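Local structure of angiogenin-1 (Salmo salar, 7BFK) at residues D37-L48 with S77-S88. The protein probably cleaves RNA as a secreted endonuclease of the pancreatic ribonuclease family. Residues are numbered along the deposited sequence; the frame is centred on the assembly and turned at random.
Sequences DRKCKLKNTFIL and SVVICTHTGGES
Strand 43-47 pairs antiparallel with strand 77-85 along one margin of the ribonuclease sheet, strand 77-85 being flanked on its other side by the long strand 93-108. Asn44 exchanges two backbone bonds with Cys81 and Phe46 two with Val79, the straightest being Phe46 N to Val79 O at 2.8 Å; Leu48 N to Ser77 O and His83 N to Leu42 O extend the pairing at its two ends. On the face carrying Lys43, Thr45 and Ile80, the CG2 methyl of Ile80 lies beside CD of Lys43 (3.9 Å), whose bent chain carries NZ to a salt bridge with Asp120, to whose OD2 Thr45 OG1 is also hydrogen-bonded. The other face belongs to Asn44, Phe46 and Cys81. Cys81 SG, disulfide-bonded to Cys24, approaches the Phe46 ring obliquely, 3.7 Å from CE1, while Asn44 ND2 lies over one ring face and Asn44 OD1 accepts a 2.7 Å bond from Lys41 NZ. These strands belong to the curved antiparallel sheet of the pancreatic ribonuclease fold. Beyond the paired strands the two segments separate, and they meet again, with the register shifted by two, at the Lys39-Ser88 bridge, where Cys40 N binds Glu87 O, a carbonyl that also takes a water shared with Cys40 O. His83 fills the interval: with CG anti to the backbone N (chi1 163°), its ring receives Leu42 CD2 over one face, 3.8 Å from the centroid, and Gly85 N over the opposite one, while NE2 donates to Gly86 O at 2.8 Å. With an alanine here, Leu42 CD2 would probably lose the ring it packs on and Gly86 O this donor, leaving the backbone at Gly85 and Gly86 freer to move. Cys40 SG, bonded to Cys92, rests 3.4 Å from Ser88 N.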
loop_
_atom_site.group_PDB
_atom_site.type_symbol
_atom_site.label_atom_id
_atom_site.label_comp_id
_atom_site.label_asym_id
_atom_site.label_seq_id
_atom_site.Cartn_x
_atom_site.Cartn_y
_atom_site.Cartn_z
ATOM N N ASP A 37 9.499 10.612 -14.149
ATOM C CA ASP A 37 8.981 10.384 -15.529
ATOM C C ASP A 37 7.469 10.149 -15.484
ATOM O O ASP A 37 6.866 9.965 -16.561
ATOM C CB ASP A 37 9.710 9.244 -16.240
ATOM C CG ASP A 37 10.966 9.700 -16.954
ATOM O OD1 ASP A 37 11.169 10.932 -17.048
ATOM O OD2 ASP A 37 11.720 8.829 -17.416
ATOM N N ARG A 38 6.883 10.179 -14.292
ATOM C CA ARG A 38 5.430 9.970 -14.075
ATOM C C ARG A 38 5.003 8.659 -14.739
ATOM O O ARG A 38 3.871 8.592 -15.242
ATOM C CB ARG A 38 4.639 11.175 -14.587
ATOM C CG ARG A 38 4.839 12.418 -13.734
ATOM C CD ARG A 38 3.835 13.512 -14.029
ATOM N NE ARG A 38 3.914 14.566 -13.032
ATOM C CZ ARG A 38 4.676 15.642 -13.138
ATOM N NH1 ARG A 38 5.431 15.815 -14.209
ATOM N NH2 ARG A 38 4.682 16.543 -12.174
ATOM N N LYS A 39 5.904 7.676 -14.751
ATOM C CA LYS A 39 5.636 6.308 -15.252
ATOM C C LYS A 39 4.416 5.779 -14.495
ATOM O O LYS A 39 4.271 6.113 -13.303
ATOM C CB LYS A 39 6.850 5.394 -15.042
ATOM C CG LYS A 39 8.063 5.710 -15.912
ATOM C CD LYS A 39 9.195 4.699 -15.779
ATOM C CE LYS A 39 10.404 5.058 -16.621
ATOM N NZ LYS A 39 11.498 4.068 -16.474
ATOM N N CYS A 40 3.553 5.035 -15.171
ATOM C CA CYS A 40 2.346 4.425 -14.567
ATOM C C CYS A 40 2.816 3.320 -13.621
ATOM O O CYS A 40 3.449 2.375 -14.114
ATOM C CB CYS A 40 1.433 3.829 -15.625
ATOM S SG CYS A 40 0.937 5.002 -16.916
ATOM N N LYS A 41 2.598 3.457 -12.319
ATOM C CA LYS A 41 2.937 2.359 -11.376
ATOM C C LYS A 41 2.059 1.168 -11.797
ATOM O O LYS A 41 0.875 1.389 -12.100
ATOM C CB LYS A 41 2.764 2.817 -9.925
ATOM C CG LYS A 41 3.396 1.880 -8.911
ATOM C CD LYS A 41 3.219 2.309 -7.478
ATOM C CE LYS A 41 3.893 1.359 -6.525
ATOM N NZ LYS A 41 3.522 1.653 -5.134
ATOM N N LEU A 42 2.620 -0.035 -11.899
ATOM C CA LEU A 42 1.901 -1.209 -12.484
ATOM C C LEU A 42 0.845 -1.740 -11.518
ATOM O O LEU A 42 -0.079 -2.417 -11.991
ATOM C CB LEU A 42 2.905 -2.295 -12.881
ATOM C CG LEU A 42 3.834 -1.887 -14.028
ATOM C CD1 LEU A 42 4.911 -2.908 -14.283
ATOM C CD2 LEU A 42 3.033 -1.605 -15.296
ATOM N N LYS A 43 1.004 -1.488 -10.218
ATOM C CA LYS A 43 0.031 -1.928 -9.206
ATOM C C LYS A 43 0.234 -1.145 -7.919
ATOM O O LYS A 43 1.384 -0.756 -7.617
ATOM C CB LYS A 43 0.217 -3.421 -8.918
ATOM C CG LYS A 43 -0.777 -4.032 -7.955
ATOM C CD LYS A 43 -0.689 -5.559 -7.921
ATOM C CE LYS A 43 0.688 -6.059 -7.539
ATOM N NZ LYS A 43 0.927 -5.937 -6.081
ATOM N N ASN A 44 -0.849 -0.925 -7.195
ATOM C CA ASN A 44 -0.776 -0.378 -5.827
ATOM C C ASN A 44 -1.940 -0.942 -5.037
ATOM O O ASN A 44 -3.043 -0.958 -5.561
ATOM C CB ASN A 44 -0.748 1.137 -5.770
ATOM C CG ASN A 44 -0.239 1.610 -4.429
ATOM O OD1 ASN A 44 0.962 1.589 -4.204
ATOM N ND2 ASN A 44 -1.144 2.073 -3.572
ATOM N N THR A 45 -1.659 -1.408 -3.828
ATOM C CA THR A 45 -2.643 -1.982 -2.891
ATOM C C THR A 45 -2.887 -0.988 -1.738
ATOM O O THR A 45 -1.899 -0.551 -1.082
ATOM C CB THR A 45 -2.177 -3.357 -2.409
ATOM O OG1 THR A 45 -1.792 -4.143 -3.547
ATOM C CG2 THR A 45 -3.220 -4.067 -1.588
ATOM N N PHE A 46 -4.151 -0.697 -1.491
ATOM C CA PHE A 46 -4.657 0.183 -0.411
ATOM C C PHE A 46 -5.331 -0.667 0.665
ATOM O O PHE A 46 -6.124 -1.548 0.326
ATOM C CB PHE A 46 -5.633 1.213 -0.984
ATOM C CG PHE A 46 -5.042 2.110 -2.040
ATOM C CD1 PHE A 46 -5.062 1.734 -3.374
ATOM C CD2 PHE A 46 -4.461 3.327 -1.703
ATOM C CE1 PHE A 46 -4.518 2.557 -4.350
ATOM C CE2 PHE A 46 -3.903 4.142 -2.677
ATOM C CZ PHE A 46 -3.930 3.750 -3.999
ATOM N N ILE A 47 -4.986 -0.416 1.929
ATOM C CA ILE A 47 -5.585 -1.090 3.113
ATOM C C ILE A 47 -6.714 -0.205 3.652
ATOM O O ILE A 47 -6.474 0.980 3.916
ATOM C CB ILE A 47 -4.531 -1.364 4.192
ATOM C CG1 ILE A 47 -3.314 -2.107 3.635
ATOM C CG2 ILE A 47 -5.156 -2.120 5.350
ATOM C CD1 ILE A 47 -2.136 -2.064 4.554
ATOM N N LEU A 48 -7.895 -0.772 3.843
ATOM C CA LEU A 48 -9.058 -0.026 4.391
ATOM C C LEU A 48 -9.053 -0.183 5.910
ATOM O O LEU A 48 -9.784 -1.026 6.405
ATOM C CB LEU A 48 -10.350 -0.547 3.750
ATOM C CG LEU A 48 -10.645 -0.015 2.345
ATOM C CD1 LEU A 48 -9.572 -0.411 1.350
ATOM C CD2 LEU A 48 -12.015 -0.475 1.843
ATOM N N SER A 77 -9.581 -5.580 4.634
ATOM C CA SER A 77 -10.224 -5.218 3.358
ATOM C C SER A 77 -9.188 -4.427 2.578
ATOM O O SER A 77 -8.604 -3.498 3.169
ATOM C CB SER A 77 -11.477 -4.402 3.507
ATOM O OG SER A 77 -12.541 -5.211 3.924
ATOM N N VAL A 78 -8.954 -4.796 1.329
ATOM C CA VAL A 78 -7.978 -4.077 0.473
ATOM C C VAL A 78 -8.638 -3.767 -0.861
ATOM O O VAL A 78 -9.621 -4.437 -1.246
ATOM C CB VAL A 78 -6.668 -4.875 0.285
ATOM C CG1 VAL A 78 -5.972 -5.140 1.611
ATOM C CG2 VAL A 78 -6.893 -6.175 -0.467
ATOM N N VAL A 79 -8.113 -2.747 -1.510
ATOM C CA VAL A 79 -8.436 -2.368 -2.902
ATOM C C VAL A 79 -7.110 -2.426 -3.651
ATOM O O VAL A 79 -6.144 -1.791 -3.184
ATOM C CB VAL A 79 -9.103 -0.986 -3.010
ATOM C CG1 VAL A 79 -9.094 -0.497 -4.449
ATOM C CG2 VAL A 79 -10.528 -1.001 -2.441
ATOM N N ILE A 80 -7.076 -3.169 -4.751
ATOM C CA ILE A 80 -5.897 -3.322 -5.635
ATOM C C ILE A 80 -6.195 -2.590 -6.940
ATOM O O ILE A 80 -7.226 -2.914 -7.606
ATOM C CB ILE A 80 -5.570 -4.813 -5.854
ATOM C CG1 ILE A 80 -5.389 -5.539 -4.517
ATOM C CG2 ILE A 80 -4.343 -4.986 -6.753
ATOM C CD1 ILE A 80 -5.655 -7.003 -4.584
ATOM N N CYS A 81 -5.358 -1.612 -7.260
ATOM C CA CYS A 81 -5.380 -0.865 -8.539
ATOM C C CYS A 81 -4.290 -1.456 -9.433
ATOM O O CYS A 81 -3.085 -1.373 -9.075
ATOM C CB CYS A 81 -5.211 0.627 -8.299
ATOM S SG CYS A 81 -6.493 1.296 -7.210
ATOM N N THR A 82 -4.691 -2.070 -10.539
ATOM C CA THR A 82 -3.784 -2.782 -11.466
ATOM C C THR A 82 -3.781 -2.082 -12.821
ATOM O O THR A 82 -4.875 -1.802 -13.366
ATOM C CB THR A 82 -4.174 -4.261 -11.620
ATOM O OG1 THR A 82 -4.315 -4.840 -10.313
ATOM C CG2 THR A 82 -3.144 -5.034 -12.417
ATOM N N HIS A 83 -2.589 -1.784 -13.309
ATOM C CA HIS A 83 -2.346 -1.189 -14.644
ATOM C C HIS A 83 -2.925 -2.097 -15.737
ATOM O O HIS A 83 -2.726 -3.335 -15.663
ATOM C CB HIS A 83 -0.845 -1.003 -14.833
ATOM C CG HIS A 83 -0.429 -0.800 -16.253
ATOM N ND1 HIS A 83 -0.179 -1.862 -17.107
ATOM C CD2 HIS A 83 -0.164 0.328 -16.948
ATOM C CE1 HIS A 83 0.204 -1.387 -18.282
ATOM N NE2 HIS A 83 0.216 -0.039 -18.205
ATOM N N THR A 84 -3.604 -1.517 -16.727
ATOM C CA THR A 84 -4.093 -2.253 -17.924
ATOM C C THR A 84 -3.500 -1.617 -19.194
ATOM O O THR A 84 -3.464 -2.320 -20.211
ATOM C CB THR A 84 -5.623 -2.334 -17.965
ATOM O OG1 THR A 84 -6.151 -1.009 -17.916
ATOM C CG2 THR A 84 -6.201 -3.147 -16.827
ATOM N N GLY A 85 -3.022 -0.361 -19.117
ATOM C CA GLY A 85 -2.446 0.366 -20.271
ATOM C C GLY A 85 -1.755 1.662 -19.889
ATOM O O GLY A 85 -2.039 2.218 -18.791
ATOM N N GLY A 86 -0.856 2.116 -20.763
ATOM C CA GLY A 86 -0.083 3.357 -20.620
ATOM C C GLY A 86 1.315 3.128 -20.077
ATOM O O GLY A 86 1.518 2.164 -19.299
ATOM N N GLU A 87 2.248 3.996 -20.479
ATOM C CA GLU A 87 3.644 4.025 -19.994
ATOM C C GLU A 87 3.780 5.158 -18.972
ATOM O O GLU A 87 4.475 4.963 -17.966
ATOM C CB GLU A 87 4.641 4.252 -21.130
ATOM C CG GLU A 87 6.084 4.225 -20.648
ATOM C CD GLU A 87 7.077 5.038 -21.460
ATOM O OE1 GLU A 87 6.719 5.481 -22.571
ATOM O OE2 GLU A 87 8.197 5.247 -20.964
ATOM N N SER A 88 3.135 6.304 -19.207
ATOM C CA SER A 88 3.258 7.485 -18.322
ATOM C C SER A 88 1.944 8.256 -18.233
ATOM O O SER A 88 1.096 8.108 -19.131
ATOM C CB SER A 88 4.362 8.376 -18.810
ATOM O OG SER A 88 5.501 7.608 -19.167
HETATM O O HOH W 1 4.441 2.202 -16.944
HETATM O O HOH W 2 -9.744 -3.816 6.907
#